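PDB 3FKD: L-threonine-O-3-phosphate decarboxylase from Porphyromonas gingivalis, which probably binds pyridoxal 5'-phosphate and may use it to decarboxylate L-threonine O-3-phosphate. Local coordinates for residues 22-34 against 193-205. Sequence-based numbering, arbitrary orientation.
Sequences TTVWTDGDKDHLE and YSFSHAYGIPGLR
Val-24 lies against the turn 196-200, its two methyl groups dividing the work. Val-24 CG1, anti to the backbone N (chi1 176°), rests 3.5 Å from Ser-196 O and also against Gly-200 CA. CG2 of Val-24 approaches the His-197 ring and, at 4.2 Å, Pro-202 CG. A compact branched residue suits this place, since it touches the turn and the proline at once. The next residue pins the chain: Trp-25 N donates to His-197 O at 2.8 Å, a bond bent to 137° at the hydrogen. The indole of Trp-25 then turns away, keeping only its edge on the turn, where CD1 lies 3.3 Å from Ala-198 O; Trp-253 meets the ring as well.

The side chains of Thr-23 and His-197 run alongside one another, and Thr-23 O faces the rim of the imidazole, 3.6 Å from ND1 of His-197. The threonine hydroxyl is hydrogen-bonded to Tyr-169, whose ring also meets the imidazole. By sequence, His-197 appears to occupy the position where fold-type I aminotransferases usually carry the lysine that forms a Schiff base with the cofactor, just after a strand of the large sheet. Tyr-47 of the second subunit packs on it.

Beyond the tryptophan, Lys-30 sends its chain, kinked at its second and fourth torsions, toward the end of the turn. Gly-200 suits its place: phi is positive, and a side chain would press on Trp-25 O. Lys-30 NZ donates to Tyr-199 O, although the modelled 2.4 Å is so short that the exact position of the amine is doubtful. Leu-33, in the first turn of helix 31-39, lays CD2 3.9 Å from Ile-201 CG2, and Ala-235 of helix 230-241 touches the same leucine.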
ATOM      1  N   THR A  22       3.871  11.551 -18.278  1.00 19.78           N
ATOM      2  CA  THR A  22       3.347  11.535 -16.933  1.00 19.44           C
ATOM      3  C   THR A  22       2.611  12.822 -16.565  1.00 18.78           C
ATOM      4  O   THR A  22       2.950  13.885 -17.030  1.00 19.70           O
ATOM      5  CB  THR A  22       4.439  11.121 -15.835  1.00 21.13           C
ATOM      6  OG1 THR A  22       5.191  12.257 -15.388  1.00 21.08           O
ATOM      7  CG2 THR A  22       5.394  10.029 -16.363  1.00 21.58           C
ATOM      8  N   THR A  23       1.575  12.704 -15.751  1.00 17.97           N
ATOM      9  CA  THR A  23       0.894  13.866 -15.245  1.00 18.51           C
ATOM     10  C   THR A  23       1.461  14.219 -13.885  1.00 20.01           C
ATOM     11  O   THR A  23       0.781  14.797 -13.066  1.00 20.72           O
ATOM     12  CB  THR A  23      -0.622  13.649 -15.136  1.00 20.23           C
ATOM     13  OG1 THR A  23      -0.892  12.513 -14.311  1.00 19.61           O
ATOM     14  CG2 THR A  23      -1.245  13.436 -16.539  1.00 20.54           C
ATOM     15  N   VAL A  24       2.716  13.862 -13.645  1.00 20.42           N
ATOM     16  CA  VAL A  24       3.413  14.272 -12.433  1.00 19.37           C
ATOM     17  C   VAL A  24       4.237  15.565 -12.624  1.00 19.48           C
ATOM     18  O   VAL A  24       5.019  15.677 -13.550  1.00 20.44           O
ATOM     19  CB  VAL A  24       4.314  13.114 -11.918  1.00 18.78           C
ATOM     20  CG1 VAL A  24       5.134  13.537 -10.713  1.00 17.07           C
ATOM     21  CG2 VAL A  24       3.450  11.862 -11.611  1.00 18.73           C
ATOM     22  N   TRP A  25       4.056  16.538 -11.738  1.00 20.72           N
ATOM     23  CA  TRP A  25       4.967  17.683 -11.675  1.00 21.85           C
ATOM     24  C   TRP A  25       6.383  17.268 -11.257  1.00 21.37           C
ATOM     25  O   TRP A  25       6.649  16.960 -10.113  1.00 19.62           O
ATOM     26  CB  TRP A  25       4.422  18.813 -10.791  1.00 21.29           C
ATOM     27  CG  TRP A  25       5.446  19.872 -10.486  1.00 23.50           C
ATOM     28  CD1 TRP A  25       5.957  20.180  -9.257  1.00 23.23           C
ATOM     29  CD2 TRP A  25       6.108  20.742 -11.423  1.00 23.47           C
ATOM     30  NE1 TRP A  25       6.873  21.186  -9.360  1.00 24.86           N
ATOM     31  CE2 TRP A  25       6.993  21.559 -10.673  1.00 24.78           C
ATOM     32  CE3 TRP A  25       6.025  20.923 -12.805  1.00 23.05           C
ATOM     33  CZ2 TRP A  25       7.815  22.532 -11.263  1.00 23.84           C
ATOM     34  CZ3 TRP A  25       6.838  21.899 -13.403  1.00 25.13           C
ATOM     35  CH2 TRP A  25       7.725  22.693 -12.625  1.00 26.16           C
ATOM     36  N   THR A  26       7.302  17.320 -12.214  1.00 24.42           N
ATOM     37  CA  THR A  26       8.619  16.682 -12.078  1.00 24.16           C
ATOM     38  C   THR A  26       9.807  17.615 -11.755  1.00 25.29           C
ATOM     39  O   THR A  26      10.853  17.172 -11.293  1.00 23.18           O
ATOM     40  CB  THR A  26       8.860  15.824 -13.332  1.00 22.50           C
ATOM     41  OG1 THR A  26       8.442  14.473 -13.053  1.00 22.79           O
ATOM     42  CG2 THR A  26      10.275  15.863 -13.809  1.00 22.72           C
ATOM     43  N   ASP A  27       9.620  18.908 -11.985  1.00 26.45           N
ATOM     44  CA  ASP A  27      10.705  19.869 -11.890  1.00 28.18           C
ATOM     45  C   ASP A  27      10.788  20.545 -10.518  1.00 27.68           C
ATOM     46  O   ASP A  27      11.474  21.540 -10.380  1.00 28.62           O
ATOM     47  CB  ASP A  27      10.581  20.930 -13.001  1.00 28.81           C
ATOM     48  CG  ASP A  27      11.668  20.807 -14.067  1.00 33.55           C
ATOM     49  OD1 ASP A  27      12.240  19.717 -14.180  1.00 35.22           O
ATOM     50  OD2 ASP A  27      11.963  21.793 -14.792  1.00 35.75           O
ATOM     51  N   GLY A  28      10.096  20.008  -9.514  1.00 27.04           N
ATOM     52  CA  GLY A  28      10.132  20.568  -8.172  1.00 27.75           C
ATOM     53  C   GLY A  28      11.527  20.531  -7.554  1.00 32.40           C
ATOM     54  O   GLY A  28      12.376  19.780  -7.999  1.00 29.75           O
ATOM     55  N   ASP A  29      11.778  21.367  -6.543  1.00 36.28           N
ATOM     56  CA  ASP A  29      13.022  21.267  -5.767  1.00 37.96           C
ATOM     57  C   ASP A  29      12.911  20.171  -4.693  1.00 39.74           C
ATOM     58  O   ASP A  29      12.134  20.291  -3.731  1.00 38.03           O
ATOM     59  CB  ASP A  29      13.371  22.589  -5.108  1.00 38.22           C
ATOM     60  CG  ASP A  29      14.786  22.608  -4.555  1.00 44.89           C
ATOM     61  OD1 ASP A  29      15.397  21.511  -4.377  1.00 43.01           O
ATOM     62  OD2 ASP A  29      15.292  23.742  -4.309  1.00 47.90           O
ATOM     63  N   LYS A  30      13.695  19.109  -4.858  1.00 37.71           N
ATOM     64  CA  LYS A  30      13.506  17.919  -4.051  1.00 37.24           C
ATOM     65  C   LYS A  30      14.730  17.589  -3.259  1.00 37.32           C
ATOM     66  O   LYS A  30      14.747  16.559  -2.576  1.00 37.86           O
ATOM     67  CB  LYS A  30      13.178  16.716  -4.943  1.00 39.57           C
ATOM     68  CG  LYS A  30      11.695  16.414  -5.084  1.00 35.79           C
ATOM     69  CD  LYS A  30      11.414  15.853  -6.490  1.00 38.52           C
ATOM     70  CE  LYS A  30       9.963  15.389  -6.607  1.00 33.82           C
ATOM     71  NZ  LYS A  30       9.502  14.882  -5.260  1.00 30.19           N
ATOM     72  N   ASP A  31      15.757  18.432  -3.360  1.00 38.00           N
ATOM     73  CA  ASP A  31      17.005  18.182  -2.626  1.00 39.63           C
ATOM     74  C   ASP A  31      16.678  18.124  -1.145  1.00 34.53           C
ATOM     75  O   ASP A  31      17.147  17.231  -0.440  1.00 33.05           O
ATOM     76  CB  ASP A  31      18.093  19.261  -2.887  1.00 41.56           C
ATOM     77  CG  ASP A  31      18.508  19.366  -4.379  1.00 47.66           C
ATOM     78  OD1 ASP A  31      18.541  18.325  -5.107  1.00 45.55           O
ATOM     79  OD2 ASP A  31      18.808  20.513  -4.816  1.00 52.34           O
ATOM     80  N   HIS A  32      15.856  19.061  -0.684  1.00 30.99           N
ATOM     81  CA  HIS A  32      15.605  19.159   0.738  1.00 31.89           C
ATOM     82  C   HIS A  32      14.606  18.144   1.296  1.00 31.66           C
ATOM     83  O   HIS A  32      14.800  17.636   2.402  1.00 30.32           O
ATOM     84  CB  HIS A  32      15.312  20.591   1.133  1.00 29.36           C
ATOM     85  CG  HIS A  32      16.479  21.476   0.882  1.00 33.22           C
ATOM     86  ND1 HIS A  32      16.645  22.167  -0.304  1.00 34.82           N
ATOM     87  CD2 HIS A  32      17.606  21.678   1.602  1.00 31.00           C
ATOM     88  CE1 HIS A  32      17.805  22.799  -0.277  1.00 35.99           C
ATOM     89  NE2 HIS A  32      18.404  22.524   0.873  1.00 35.76           N
ATOM     90  N   LEU A  33      13.566  17.833   0.535  1.00 27.90           N
ATOM     91  CA  LEU A  33      12.768  16.708   0.897  1.00 26.70           C
ATOM     92  C   LEU A  33      13.688  15.476   0.993  1.00 27.72           C
ATOM     93  O   LEU A  33      13.644  14.725   1.960  1.00 27.41           O
ATOM     94  CB  LEU A  33      11.653  16.490  -0.127  1.00 27.11           C
ATOM     95  CG  LEU A  33      10.944  15.135  -0.037  1.00 25.33           C
ATOM     96  CD1 LEU A  33      10.346  14.932   1.335  1.00 23.75           C
ATOM     97  CD2 LEU A  33       9.868  15.003  -1.089  1.00 23.75           C
ATOM     98  N   GLU A  34      14.516  15.249  -0.010  1.00 29.34           N
ATOM     99  CA  GLU A  34      15.299  14.018  -0.049  1.00 27.24           C
ATOM    100  C   GLU A  34      16.393  13.939   1.018  1.00 25.27           C
ATOM    101  O   GLU A  34      16.643  12.893   1.555  1.00 24.58           O
ATOM    102  CB  GLU A  34      15.882  13.805  -1.447  1.00 28.19           C
ATOM    103  CG  GLU A  34      14.825  13.406  -2.453  1.00 33.20           C
ATOM    104  CD  GLU A  34      15.404  13.098  -3.814  1.00 34.37           C
ATOM    105  OE1 GLU A  34      16.604  13.412  -4.016  1.00 37.73           O
ATOM    106  OE2 GLU A  34      14.668  12.551  -4.662  1.00 30.00           O
ATOM    107  N   TYR A 193      -7.136  13.343  -2.042  1.00 20.24           N
ATOM    108  CA  TYR A 193      -5.951  14.132  -2.288  1.00 20.42           C
ATOM    109  C   TYR A 193      -4.716  13.258  -2.587  1.00 19.83           C
ATOM    110  O   TYR A 193      -4.715  12.064  -2.290  1.00 18.83           O
ATOM    111  CB  TYR A 193      -5.720  15.076  -1.121  1.00 19.15           C
ATOM    112  CG  TYR A 193      -6.560  16.314  -1.245  1.00 21.53           C
ATOM    113  CD1 TYR A 193      -6.079  17.441  -1.924  1.00 20.45           C
ATOM    114  CD2 TYR A 193      -7.852  16.362  -0.727  1.00 23.43           C
ATOM    115  CE1 TYR A 193      -6.837  18.570  -2.049  1.00 21.22           C
ATOM    116  CE2 TYR A 193      -8.633  17.515  -0.869  1.00 24.45           C
ATOM    117  CZ  TYR A 193      -8.113  18.604  -1.533  1.00 22.85           C
ATOM    118  OH  TYR A 193      -8.857  19.749  -1.671  1.00 25.80           O
ATOM    119  N   SER A 194      -3.686  13.864  -3.177  1.00 18.18           N
ATOM    120  CA  SER A 194      -2.523  13.130  -3.655  1.00 18.20           C
ATOM    121  C   SER A 194      -1.161  13.794  -3.387  1.00 17.54           C
ATOM    122  O   SER A 194      -0.999  14.984  -3.511  1.00 16.94           O
ATOM    123  CB  SER A 194      -2.666  12.880  -5.155  1.00 17.34           C
ATOM    124  OG  SER A 194      -1.533  12.203  -5.637  1.00 17.39           O
ATOM    125  N   PHE A 195      -0.166  12.992  -3.075  1.00 17.20           N
ATOM    126  CA  PHE A 195       1.166  13.506  -2.875  1.00 16.83           C
ATOM    127  C   PHE A 195       2.013  13.105  -4.063  1.00 17.62           C
ATOM    128  O   PHE A 195       3.114  13.603  -4.239  1.00 18.05           O
ATOM    129  CB  PHE A 195       1.775  13.004  -1.545  1.00 16.01           C
ATOM    130  CG  PHE A 195       1.298  13.770  -0.319  1.00 16.61           C
ATOM    131  CD1 PHE A 195       1.987  14.899   0.139  1.00 16.60           C
ATOM    132  CD2 PHE A 195       0.186  13.349   0.396  1.00 15.90           C
ATOM    133  CE1 PHE A 195       1.545  15.620   1.235  1.00 15.03           C
ATOM    134  CE2 PHE A 195      -0.256  14.055   1.502  1.00 15.68           C
ATOM    135  CZ  PHE A 195       0.419  15.178   1.919  1.00 18.05           C
ATOM    136  N   SER A 196       1.497  12.203  -4.893  1.00 18.66           N
ATOM    137  CA  SER A 196       2.278  11.762  -6.049  1.00 18.94           C
ATOM    138  C   SER A 196       2.524  12.847  -7.099  1.00 18.30           C
ATOM    139  O   SER A 196       3.626  12.946  -7.621  1.00 17.23           O
ATOM    140  CB  SER A 196       1.640  10.573  -6.774  1.00 19.14           C
ATOM    141  OG  SER A 196       0.917   9.730  -5.935  1.00 19.39           O
ATOM    142  N   HIS A 197       1.478  13.614  -7.428  1.00 19.18           N
ATOM    143  CA  HIS A 197       1.467  14.459  -8.633  1.00 18.42           C
ATOM    144  C   HIS A 197       2.095  15.826  -8.429  1.00 18.97           C
ATOM    145  O   HIS A 197       3.016  16.170  -9.149  1.00 17.28           O
ATOM    146  CB  HIS A 197       0.053  14.630  -9.167  1.00 18.75           C
ATOM    147  CG  HIS A 197      -0.647  13.335  -9.422  1.00 20.00           C
ATOM    148  ND1 HIS A 197      -0.461  12.593 -10.575  1.00 19.68           N
ATOM    149  CD2 HIS A 197      -1.540  12.654  -8.676  1.00 18.38           C
ATOM    150  CE1 HIS A 197      -1.200  11.510 -10.516  1.00 20.10           C
ATOM    151  NE2 HIS A 197      -1.868  11.524  -9.375  1.00 21.04           N
ATOM    152  N   ALA A 198       1.585  16.567  -7.432  1.00 20.31           N
ATOM    153  CA  ALA A 198       2.004  17.946  -7.149  1.00 21.35           C
ATOM    154  C   ALA A 198       3.425  18.005  -6.641  1.00 19.41           C
ATOM    155  O   ALA A 198       4.076  19.026  -6.780  1.00 20.69           O
ATOM    156  CB  ALA A 198       1.050  18.651  -6.163  1.00 19.72           C
ATOM    157  N   TYR A 199       3.910  16.897  -6.090  1.00 19.83           N
ATOM    158  CA  TYR A 199       5.214  16.896  -5.413  1.00 20.65           C
ATOM    159  C   TYR A 199       6.234  15.898  -5.918  1.00 21.07           C
ATOM    160  O   TYR A 199       7.311  15.793  -5.326  1.00 21.31           O
ATOM    161  CB  TYR A 199       5.073  16.735  -3.908  1.00 17.00           C
ATOM    162  CG  TYR A 199       3.958  17.537  -3.309  1.00 18.83           C
ATOM    163  CD1 TYR A 199       4.023  18.941  -3.242  1.00 18.39           C
ATOM    164  CD2 TYR A 199       2.834  16.895  -2.770  1.00 18.18           C
ATOM    165  CE1 TYR A 199       2.980  19.681  -2.676  1.00 17.27           C
ATOM    166  CE2 TYR A 199       1.804  17.610  -2.199  1.00 17.78           C
ATOM    167  CZ  TYR A 199       1.876  19.001  -2.157  1.00 19.48           C
ATOM    168  OH  TYR A 199       0.835  19.675  -1.582  1.00 20.77           O
ATOM    169  N   GLY A 200       5.915  15.190  -7.001  1.00 19.09           N
ATOM    170  CA  GLY A 200       6.893  14.360  -7.674  1.00 18.36           C
ATOM    171  C   GLY A 200       7.285  13.131  -6.896  1.00 20.16           C
ATOM    172  O   GLY A 200       8.361  12.582  -7.087  1.00 21.64           O
ATOM    173  N   ILE A 201       6.410  12.688  -6.000  1.00 20.15           N
ATOM    174  CA  ILE A 201       6.707  11.498  -5.227  1.00 20.77           C
ATOM    175  C   ILE A 201       5.692  10.339  -5.375  1.00 20.19           C
ATOM    176  O   ILE A 201       5.194   9.784  -4.390  1.00 20.23           O
ATOM    177  CB  ILE A 201       7.093  11.841  -3.797  1.00 19.86           C
ATOM    178  CG1 ILE A 201       6.041  12.756  -3.180  1.00 19.52           C
ATOM    179  CG2 ILE A 201       8.449  12.556  -3.818  1.00 20.36           C
ATOM    180  CD1 ILE A 201       5.834  12.535  -1.722  1.00 17.36           C
ATOM    181  N   PRO A 202       5.463   9.932  -6.630  1.00 19.41           N
ATOM    182  CA  PRO A 202       4.597   8.802  -6.975  1.00 19.98           C
ATOM    183  C   PRO A 202       5.052   7.465  -6.346  1.00 19.99           C
ATOM    184  O   PRO A 202       4.213   6.639  -6.008  1.00 17.81           O
ATOM    185  CB  PRO A 202       4.705   8.713  -8.515  1.00 19.71           C
ATOM    186  CG  PRO A 202       5.745   9.650  -8.927  1.00 20.71           C
ATOM    187  CD  PRO A 202       6.325  10.350  -7.750  1.00 19.95           C
ATOM    188  N   GLY A 203       6.362   7.275  -6.202  1.00 19.78           N
ATOM    189  CA  GLY A 203       6.910   6.061  -5.636  1.00 19.31           C
ATOM    190  C   GLY A 203       6.725   5.872  -4.132  1.00 19.23           C
ATOM    191  O   GLY A 203       6.848   4.770  -3.642  1.00 19.15           O
ATOM    192  N   LEU A 204       6.415   6.941  -3.413  1.00 19.34           N
ATOM    193  CA  LEU A 204       6.162   6.880  -1.995  1.00 18.27           C
ATOM    194  C   LEU A 204       4.788   6.345  -1.639  1.00 17.91           C
ATOM    195  O   LEU A 204       4.593   5.851  -0.535  1.00 17.98           O
ATOM    196  CB  LEU A 204       6.353   8.259  -1.368  1.00 19.53           C
ATOM    197  CG  LEU A 204       7.587   8.508  -0.506  1.00 19.49           C
ATOM    198  CD1 LEU A 204       8.620   7.458  -0.814  1.00 21.82           C
ATOM    199  CD2 LEU A 204       8.148   9.923  -0.746  1.00 21.19           C
ATOM    200  N   ARG A 205       3.849   6.433  -2.576  1.00 18.77           N
ATOM    201  CA  ARG A 205       2.473   5.941  -2.374  1.00 18.89           C
ATOM    202  C   ARG A 205       1.786   6.557  -1.186  1.00 18.25           C
ATOM    203  O   ARG A 205       1.579   5.892  -0.213  1.00 18.52           O
ATOM    204  CB  ARG A 205       2.437   4.415  -2.222  1.00 16.55           C
ATOM    205  CG  ARG A 205       3.319   3.646  -3.250  1.00 18.91           C
ATOM    206  CD  ARG A 205       3.042   3.967  -4.769  1.00 17.11           C
ATOM    207  NE  ARG A 205       1.655   3.773  -5.143  1.00 16.60           N
ATOM    208  CZ  ARG A 205       0.835   4.729  -5.584  1.00 19.41           C
ATOM    209  NH1 ARG A 205       1.262   5.980  -5.745  1.00 17.43           N
ATOM    210  NH2 ARG A 205      -0.428   4.426  -5.891  1.00 19.69           N
TER